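Long-range contacts in acetyl-CoA acetyltransferase (Bacillus anthracis, PDB 3SS6), which probably catalyses, as a thiolase, the reversible condensation of two acetyl-CoA molecules to acetoacetyl-CoA with release of free CoA: residues V180-H185 and I225-L230; G246-L251 and E319-Q324; M159-E164 and P235-D240. One frame throughout, in Å; residues are numbered along the deposited sequence.

Contact 1: residues V180-H185 and I225-L230; sequences VALRSH and ITAEKL. With SO4 (sulfate ion), chain D.
Thr226, whose CA lies against CD1 of Leu182, uses its OG1 to accept the backbone N-H of Lys229 (N to OG1 2.9 Å, 170° at the hydrogen). This N-cap bond closes the first turn of the short helix that faces 180-185. The contact itself is apolar, with no hydrogen bond across it. Leu182 forks over the helix start: CD1 comes to 3.4 Å from Ile225 O, while CD2 lies by Ala227 N. Its CG stands trans to the backbone N (chi1 177°), which carries both methyls across to the other segment. Beneath it, Leu230 CD1 fits between Leu182 CB, 3.9 Å away, and Ala181 CB, 4.1 Å away. His185 meets Ile225 in a CH-pi contact, CG1 standing over the ring centre 3.8 Å from the centroid and 8° off the normal. The ring is further steadied by ND1, which accepts from Arg222 N. On another side of the helix, Arg183, extended from CG to NE, reaches a sulfate ion, probably from the crystallisation liquor; NH2 bonds O3 at 3.1 Å, and NE adds weak bonds to O2 and O3. Both segments lie within the N-terminal thiolase domain, where helix 174-194 is covered by helix 227-231 and the residues leading into it, while Val180 packs on helix 322-332 and Ser184 on Val346 of helix 345-348.

Contact 2: residues G246-L251 and E319-Q324; sequences GNASGL and EAFAAQ
With chi1 of 62°, Ser249 holds OG between its backbone N and carbonyl carbon, which sets that oxygen 2.8 Å from Ala320 O; in Phe321, CG lies beside the backbone N (chi1 -57°) and the ring swings against Ala248. There the methyl CB meets ring atom CD1 at 3.5 Å, an oblique approach and the main apolar touch of the contact. The backbones of the same two residues form a single beta bridge. On one side of it Ala322 N donates to Asn247 O at 2.8 Å, and on the other Ser249 N donates to Ala320 O at 3.0 Å. The residues Glu319, Ala320 and Phe321 end the NEAF sequence motif of thiolases, and the GNASG loop bridged to it leads into strand 252-262, so that the pairing ties the N-terminal thiolase domain to the C-terminal one close to where thiolases carry their active site. Phe321 stands at the N-cap of helix 322-332. Gln324, in the first turn, folds back so that OE1 accepts from Ala320 N at 2.9 Å and, weakly, from Phe321 N. A water joins this same turn to the loop: it accepts from Ala323 N and lies 3.1 Å from Asn247 O, to which it may donate. Asn247 brings its CB within 4.1 Å of Ala322 CB, while its amide is held by Thr244 N at OD1 and by Asp178 and Ser242 at ND2. Glu319 O, buried beside Ser249 CB at 3.3 Å, has no polar partner in the model.

Contact 3: residues M159-E164 and P235-D240; sequences MGETAE and PAFRKD
Within the N-terminal thiolase domain, the irregular loop 235-240, which precedes strand 252-262, is laid on the first turns of helix 159-170, coming nearest where Phe237 CA is 5.6 Å from Glu161 CA. Phe237 lays one ring face on the helix backbone: Gly160 CA sits 3.3 Å from the ring centroid, only 3° off the normal. Because glycine carries no side chain, the ring rests directly on the main chain in a close CH-pi contact. CG of Phe237 lies trans to the carbonyl carbon (chi1 -51°), which turns the ring onto the helix; Phe237 CB, placed by the backbone, is 4.1 Å from Glu161 CG. Arg238 runs alongside Glu164 in the opposite direction. One face of its guanidinium covers Glu164 CB, which is 3.6 Å from NH1, and the same flat group passes Glu161 O at 3.7 Å from NH2. The charged ends go to other partners: NH1 forms a salt bridge with Glu168, and NH2 bonds Asn165 OD1. Glu164 bends at chi2 (-77°), and OE2 takes the backbone N-H groups of Val243 and Ser242 as well as a water at 2.7 Å that also accepts from Phe237 N. A second water lies in the guanidinium plane, linking Arg238 NH2 to OE2 of Glu161, whose OE1 bonds Met158 N. No direct hydrogen bond crosses the contact, so its cohesion comes from the CH-pi contact, van der Waals packing and bridging water; the glutamate and arginine charges, 5.0 Å apart between Glu164 OE1 and Arg238 NH1, would favour each other without pairing.

Contact 2 occupies the middle of the group, its centre about 11 Å from those of contacts 1 and 3, which are about 18 Å apart and do not touch. Helices 159-170 and 174-194, consecutive in the chain, supply one side of contacts 3 and 1. The second segments of those two contacts belong to one run, continued by 246-251, that leads to strand 252-262. Along the sequence, contact 1 falls within the span bounded by contact 3, and contact 2 opens only afterwards. Ser184 OG reaches Glu319 OE1 at 2.6 Å, a probable hydrogen bond, while the Phe321 ring packs on Met159, Gly160 and Ala163. Thus the start of helix 322-332, from the C-terminal domain, lies between the two N-terminal-domain contacts.

Contact 1: residues V180-H185 and I225-L230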
loop_
_atom_site.group_PDB
_atom_site.type_symbol
_atom_site.label_atom_id
_atom_site.label_comp_id
_atom_site.label_asym_id
_atom_site.label_seq_id
_atom_site.Cartn_x
_atom_site.Cartn_y
_atom_site.Cartn_z
ATOM N N VAL A 180 0.745 -23.613 -33.983
ATOM C CA VAL A 180 -0.568 -23.091 -33.629
ATOM C C VAL A 180 -0.475 -21.601 -33.315
ATOM O O VAL A 180 -1.343 -20.819 -33.716
ATOM C CB VAL A 180 -1.177 -23.855 -32.438
ATOM C CG1 VAL A 180 -2.327 -23.063 -31.810
ATOM C CG2 VAL A 180 -1.654 -25.222 -32.904
ATOM N N ALA A 181 0.586 -21.204 -32.616
ATOM C CA ALA A 181 0.768 -19.791 -32.263
ATOM C C ALA A 181 0.933 -18.927 -33.512
ATOM O O ALA A 181 0.315 -17.860 -33.627
ATOM C CB ALA A 181 1.963 -19.616 -31.336
ATOM N N LEU A 182 1.766 -19.383 -34.445
ATOM C CA LEU A 182 1.992 -18.633 -35.672
ATOM C C LEU A 182 0.702 -18.543 -36.475
ATOM O O LEU A 182 0.383 -17.497 -37.048
ATOM C CB LEU A 182 3.108 -19.267 -36.507
ATOM C CG LEU A 182 3.387 -18.598 -37.851
ATOM C CD1 LEU A 182 3.795 -17.129 -37.672
ATOM C CD2 LEU A 182 4.463 -19.386 -38.591
ATOM N N ARG A 183 -0.034 -19.647 -36.513
ATOM C CA ARG A 183 -1.310 -19.697 -37.206
ATOM C C ARG A 183 -2.276 -18.676 -36.621
ATOM O O ARG A 183 -2.985 -17.981 -37.357
ATOM C CB ARG A 183 -1.909 -21.096 -37.074
ATOM C CG ARG A 183 -3.285 -21.260 -37.676
ATOM C CD ARG A 183 -3.796 -22.670 -37.430
ATOM N NE ARG A 183 -5.073 -22.928 -38.097
ATOM C CZ ARG A 183 -6.265 -22.671 -37.572
ATOM N NH1 ARG A 183 -6.365 -22.128 -36.362
ATOM N NH2 ARG A 183 -7.364 -22.951 -38.270
ATOM N N SER A 184 -2.290 -18.582 -35.294
ATOM C CA SER A 184 -3.221 -17.698 -34.603
ATOM C C SER A 184 -2.994 -16.244 -35.011
ATOM O O SER A 184 -3.940 -15.525 -35.343
ATOM C CB SER A 184 -3.096 -17.877 -33.081
ATOM O OG SER A 184 -4.249 -17.387 -32.411
ATOM N N HIS A 185 -1.736 -15.812 -35.020
ATOM C CA HIS A 185 -1.429 -14.452 -35.452
ATOM C C HIS A 185 -1.699 -14.273 -36.936
ATOM O O HIS A 185 -2.259 -13.262 -37.353
ATOM C CB HIS A 185 0.033 -14.110 -35.166
ATOM C CG HIS A 185 0.310 -13.829 -33.726
ATOM N ND1 HIS A 185 0.283 -12.556 -33.201
ATOM C CD2 HIS A 185 0.627 -14.655 -32.698
ATOM C CE1 HIS A 185 0.561 -12.609 -31.910
ATOM N NE2 HIS A 185 0.777 -13.871 -31.580
ATOM N N ILE A 225 5.674 -11.747 -35.451
ATOM C CA ILE A 225 5.684 -13.121 -34.974
ATOM C C ILE A 225 6.002 -14.035 -36.156
ATOM O O ILE A 225 5.268 -14.078 -37.149
ATOM C CB ILE A 225 4.347 -13.520 -34.330
ATOM C CG1 ILE A 225 4.182 -12.839 -32.964
ATOM C CG2 ILE A 225 4.258 -15.029 -34.163
ATOM C CD1 ILE A 225 5.222 -13.257 -31.934
ATOM N N THR A 226 7.124 -14.737 -36.053
ATOM C CA THR A 226 7.568 -15.662 -37.089
ATOM C C THR A 226 7.926 -16.980 -36.423
ATOM O O THR A 226 8.081 -17.039 -35.199
ATOM C CB THR A 226 8.823 -15.157 -37.784
ATOM O OG1 THR A 226 9.870 -14.979 -36.812
ATOM C CG2 THR A 226 8.549 -13.834 -38.495
ATOM N N ALA A 227 8.063 -18.030 -37.226
ATOM C CA ALA A 227 8.498 -19.321 -36.708
ATOM C C ALA A 227 9.816 -19.124 -35.976
ATOM O O ALA A 227 10.043 -19.688 -34.903
ATOM C CB ALA A 227 8.665 -20.328 -37.839
ATOM N N GLU A 228 10.673 -18.296 -36.557
ATOM C CA GLU A 228 11.992 -18.044 -36.001
ATOM C C GLU A 228 11.894 -17.403 -34.623
ATOM O O GLU A 228 12.480 -17.897 -33.663
ATOM C CB GLU A 228 12.823 -17.173 -36.949
ATOM C CG GLU A 228 14.155 -16.745 -36.368
ATOM C CD GLU A 228 15.099 -16.189 -37.410
ATOM O OE1 GLU A 228 14.750 -16.214 -38.611
ATOM O OE2 GLU A 228 16.195 -15.734 -37.024
ATOM N N LYS A 229 11.137 -16.311 -34.522
ATOM C CA LYS A 229 10.992 -15.619 -33.251
ATOM C C LYS A 229 10.401 -16.522 -32.166
ATOM O O LYS A 229 10.858 -16.506 -31.024
ATOM C CB LYS A 229 10.153 -14.350 -33.412
ATOM C CG LYS A 229 9.950 -13.597 -32.105
ATOM C CD LYS A 229 9.146 -12.324 -32.300
ATOM C CE LYS A 229 9.960 -11.286 -33.046
ATOM N NZ LYS A 229 11.124 -10.825 -32.239
ATOM N N LEU A 230 9.386 -17.307 -32.518
ATOM C CA LEU A 230 8.748 -18.190 -31.539
ATOM C C LEU A 230 9.722 -19.234 -30.987
ATOM O O LEU A 230 9.721 -19.516 -29.789
ATOM C CB LEU A 230 7.534 -18.889 -32.150
ATOM C CG LEU A 230 6.326 -17.986 -32.394
ATOM C CD1 LEU A 230 5.351 -18.633 -33.397
ATOM C CD2 LEU A 230 5.634 -17.646 -31.085
HETATM S S SO4 D . -5.431 -25.007 -40.976
HETATM O O1 SO4 D . -5.433 -25.695 -42.264
HETATM O O2 SO4 D . -4.075 -24.562 -40.662
HETATM O O3 SO4 D . -6.327 -23.855 -41.042
HETATM O O4 SO4 D . -5.890 -25.924 -39.938
#

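Contact 2: residues G246-L251 and E319-Q324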
loop_
_atom_site.group_PDB
_atom_site.type_symbol
_atom_site.label_atom_id
_atom_site.label_comp_id
_atom_site.label_asym_id
_atom_site.label_seq_id
_atom_site.Cartn_x
_atom_site.Cartn_y
_atom_site.Cartn_z
ATOM N N GLY A 246 5.134 -16.567 -26.119
ATOM C CA GLY A 246 4.734 -16.499 -27.515
ATOM C C GLY A 246 3.651 -17.488 -27.899
ATOM O O GLY A 246 2.876 -17.231 -28.814
ATOM N N ASN A 247 3.590 -18.629 -27.221
ATOM C CA ASN A 247 2.548 -19.597 -27.563
ATOM C C ASN A 247 1.458 -19.683 -26.500
ATOM O O ASN A 247 0.689 -20.646 -26.446
ATOM C CB ASN A 247 3.130 -20.976 -27.927
ATOM C CG ASN A 247 3.910 -21.605 -26.795
ATOM O OD1 ASN A 247 3.554 -21.464 -25.626
ATOM N ND2 ASN A 247 4.970 -22.328 -27.139
ATOM N N ALA A 248 1.403 -18.649 -25.665
ATOM C CA ALA A 248 0.359 -18.516 -24.660
ATOM C C ALA A 248 -0.484 -17.311 -25.037
ATOM O O ALA A 248 -0.014 -16.421 -25.736
ATOM C CB ALA A 248 0.977 -18.316 -23.293
ATOM N N SER A 249 -1.733 -17.279 -24.587
ATOM C CA SER A 249 -2.556 -16.099 -24.833
ATOM C C SER A 249 -2.003 -14.933 -24.021
ATOM O O SER A 249 -1.234 -15.131 -23.086
ATOM C CB SER A 249 -4.010 -16.372 -24.452
ATOM O OG SER A 249 -4.109 -16.671 -23.073
ATOM N N GLY A 250 -2.404 -13.717 -24.367
ATOM C CA GLY A 250 -1.930 -12.566 -23.625
ATOM C C GLY A 250 -2.812 -12.200 -22.449
ATOM O O GLY A 250 -3.810 -12.879 -22.143
ATOM N N LEU A 251 -2.420 -11.117 -21.788
ATOM C CA LEU A 251 -3.256 -10.411 -20.833
ATOM C C LEU A 251 -3.851 -9.264 -21.647
ATOM O O LEU A 251 -3.121 -8.548 -22.341
ATOM C CB LEU A 251 -2.406 -9.865 -19.689
ATOM C CG LEU A 251 -1.535 -10.879 -18.928
ATOM C CD1 LEU A 251 -0.701 -10.195 -17.841
ATOM C CD2 LEU A 251 -2.390 -11.981 -18.334
ATOM N N GLU A 319 -7.987 -20.379 -27.409
ATOM C CA GLU A 319 -6.594 -20.717 -27.138
ATOM C C GLU A 319 -6.098 -19.986 -25.883
ATOM O O GLU A 319 -5.566 -18.892 -25.994
ATOM C CB GLU A 319 -5.706 -20.294 -28.315
ATOM C CG GLU A 319 -5.812 -21.126 -29.593
ATOM C CD GLU A 319 -5.270 -20.373 -30.799
ATOM O OE1 GLU A 319 -4.953 -19.169 -30.650
ATOM O OE2 GLU A 319 -5.163 -20.972 -31.893
ATOM N N ALA A 320 -6.263 -20.576 -24.702
ATOM C CA ALA A 320 -5.659 -20.027 -23.495
ATOM C C ALA A 320 -4.137 -20.219 -23.569
ATOM O O ALA A 320 -3.340 -19.343 -23.195
ATOM C CB ALA A 320 -6.216 -20.729 -22.279
ATOM N N PHE A 321 -3.751 -21.396 -24.050
ATOM C CA PHE A 321 -2.369 -21.700 -24.401
ATOM C C PHE A 321 -2.476 -22.551 -25.642
ATOM O O PHE A 321 -3.448 -23.287 -25.804
ATOM C CB PHE A 321 -1.675 -22.485 -23.287
ATOM C CG PHE A 321 -1.706 -21.786 -21.969
ATOM C CD1 PHE A 321 -0.662 -20.958 -21.590
ATOM C CD2 PHE A 321 -2.809 -21.913 -21.134
ATOM C CE1 PHE A 321 -0.699 -20.282 -20.378
ATOM C CE2 PHE A 321 -2.856 -21.239 -19.922
ATOM C CZ PHE A 321 -1.794 -20.427 -19.544
ATOM N N ALA A 322 -1.503 -22.446 -26.536
ATOM C CA ALA A 322 -1.529 -23.305 -27.712
ATOM C C ALA A 322 -1.567 -24.780 -27.285
ATOM O O ALA A 322 -2.260 -25.596 -27.897
ATOM C CB ALA A 322 -0.320 -23.032 -28.591
ATOM N N ALA A 323 -0.818 -25.108 -26.235
ATOM C CA ALA A 323 -0.729 -26.478 -25.743
ATOM C C ALA A 323 -2.090 -26.962 -25.268
ATOM O O ALA A 323 -2.457 -28.121 -25.460
ATOM C CB ALA A 323 0.268 -26.567 -24.601
ATOM N N GLN A 324 -2.822 -26.069 -24.615
ATOM C CA GLN A 324 -4.136 -26.421 -24.098
ATOM C C GLN A 324 -5.091 -26.679 -25.251
ATOM O O GLN A 324 -5.839 -27.667 -25.250
ATOM C CB GLN A 324 -4.645 -25.308 -23.178
ATOM C CG GLN A 324 -6.127 -25.355 -22.906
ATOM C CD GLN A 324 -6.942 -24.513 -23.875
ATOM O OE1 GLN A 324 -6.496 -23.459 -24.347
ATOM N NE2 GLN A 324 -8.152 -24.976 -24.172
HETATM O O HOH W 1 1.353 -23.483 -25.350
#

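Contact 3: residues M159-E164 and P235-D240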
loop_
_atom_site.group_PDB
_atom_site.type_symbol
_atom_site.label_atom_id
_atom_site.label_comp_id
_atom_site.label_asym_id
_atom_site.label_seq_id
_atom_site.Cartn_x
_atom_site.Cartn_y
_atom_site.Cartn_z
ATOM N N MET A 159 -1.870 -20.926 -14.326
ATOM C CA MET A 159 -2.536 -21.571 -15.455
ATOM C C MET A 159 -1.512 -22.145 -16.438
ATOM O O MET A 159 -1.741 -23.198 -17.035
ATOM C CB MET A 159 -3.454 -20.588 -16.175
ATOM C CG MET A 159 -4.634 -20.067 -15.342
ATOM S SD MET A 159 -5.717 -21.387 -14.746
ATOM C CE MET A 159 -5.157 -21.520 -13.046
ATOM N N GLY A 160 -0.381 -21.460 -16.596
ATOM C CA GLY A 160 0.670 -21.921 -17.495
ATOM C C GLY A 160 1.259 -23.257 -17.085
ATOM O O GLY A 160 1.660 -24.068 -17.930
ATOM N N GLU A 161 1.327 -23.494 -15.779
ATOM C CA GLU A 161 1.773 -24.791 -15.286
ATOM C C GLU A 161 0.748 -25.884 -15.610
ATOM O O GLU A 161 1.131 -26.996 -15.961
ATOM C CB GLU A 161 2.076 -24.738 -13.784
ATOM C CG GLU A 161 3.036 -23.616 -13.405
ATOM C CD GLU A 161 3.318 -23.556 -11.914
ATOM O OE1 GLU A 161 2.990 -22.518 -11.288
ATOM O OE2 GLU A 161 3.879 -24.541 -11.378
ATOM N N THR A 162 -0.547 -25.573 -15.516
ATOM C CA THR A 162 -1.564 -26.563 -15.878
ATOM C C THR A 162 -1.456 -26.899 -17.365
ATOM O O THR A 162 -1.767 -28.010 -17.785
ATOM C CB THR A 162 -3.018 -26.120 -15.531
ATOM O OG1 THR A 162 -3.485 -25.148 -16.481
ATOM C CG2 THR A 162 -3.079 -25.531 -14.123
ATOM N N ALA A 163 -0.997 -25.929 -18.153
ATOM C CA ALA A 163 -0.757 -26.152 -19.568
ATOM C C ALA A 163 0.393 -27.136 -19.759
ATOM O O ALA A 163 0.301 -28.055 -20.583
ATOM C CB ALA A 163 -0.478 -24.827 -20.287
ATOM N N GLU A 164 1.464 -26.965 -18.982
ATOM C CA GLU A 164 2.602 -27.874 -19.078
ATOM C C GLU A 164 2.186 -29.279 -18.670
ATOM O O GLU A 164 2.735 -30.258 -19.162
ATOM C CB GLU A 164 3.782 -27.401 -18.221
ATOM C CG GLU A 164 4.590 -26.237 -18.811
ATOM C CD GLU A 164 5.528 -26.662 -19.939
ATOM O OE1 GLU A 164 5.585 -27.870 -20.252
ATOM O OE2 GLU A 164 6.214 -25.780 -20.506
ATOM N N PRO A 235 11.173 -20.884 -22.064
ATOM C CA PRO A 235 9.977 -21.461 -21.440
ATOM C C PRO A 235 9.562 -20.614 -20.244
ATOM O O PRO A 235 10.431 -20.152 -19.499
ATOM C CB PRO A 235 10.454 -22.840 -20.973
ATOM C CG PRO A 235 11.679 -23.123 -21.784
ATOM C CD PRO A 235 12.326 -21.791 -21.998
ATOM N N ALA A 236 8.257 -20.425 -20.058
ATOM C CA ALA A 236 7.754 -19.484 -19.059
ATOM C C ALA A 236 7.333 -20.121 -17.735
ATOM O O ALA A 236 7.215 -19.423 -16.724
ATOM C CB ALA A 236 6.601 -18.673 -19.641
ATOM N N PHE A 237 7.020 -21.408 -17.756
ATOM C CA PHE A 237 6.533 -22.059 -16.550
ATOM C C PHE A 237 7.325 -23.233 -15.987
ATOM O O PHE A 237 7.171 -23.570 -14.825
ATOM C CB PHE A 237 5.069 -22.434 -16.752
ATOM C CG PHE A 237 4.230 -21.292 -17.223
ATOM C CD1 PHE A 237 3.686 -20.403 -16.325
ATOM C CD2 PHE A 237 4.013 -21.089 -18.563
ATOM C CE1 PHE A 237 2.940 -19.349 -16.757
ATOM C CE2 PHE A 237 3.270 -20.039 -18.996
ATOM C CZ PHE A 237 2.727 -19.167 -18.097
ATOM N N ARG A 238 8.147 -23.862 -16.813
ATOM C CA ARG A 238 8.970 -24.968 -16.350
ATOM C C ARG A 238 10.324 -24.926 -17.023
ATOM O O ARG A 238 10.421 -24.613 -18.205
ATOM C CB ARG A 238 8.292 -26.314 -16.609
ATOM C CG ARG A 238 7.433 -26.776 -15.452
ATOM C CD ARG A 238 6.632 -28.025 -15.761
ATOM N NE ARG A 238 5.494 -28.122 -14.855
ATOM C CZ ARG A 238 4.551 -29.055 -14.916
ATOM N NH1 ARG A 238 4.598 -29.997 -15.844
ATOM N NH2 ARG A 238 3.558 -29.039 -14.039
ATOM N N LYS A 239 11.376 -25.269 -16.287
ATOM C CA LYS A 239 12.702 -25.304 -16.880
ATOM C C LYS A 239 12.612 -26.441 -17.891
ATOM O O LYS A 239 11.965 -27.452 -17.624
ATOM C CB LYS A 239 13.764 -25.607 -15.826
ATOM N N ASP A 240 13.241 -26.291 -19.048
ATOM C CA ASP A 240 13.169 -27.335 -20.064
ATOM C C ASP A 240 11.735 -27.550 -20.539
ATOM O O ASP A 240 11.411 -28.600 -21.097
ATOM C CB ASP A 240 13.748 -28.652 -19.532
ATOM C CG ASP A 240 15.221 -28.540 -19.179
ATOM O OD1 ASP A 240 15.898 -27.642 -19.722
ATOM O OD2 ASP A 240 15.703 -29.355 -18.362
HETATM O O HOH W 2 3.399 -26.985 -11.524
HETATM O O HOH W 3 7.185 -23.419 -19.730
#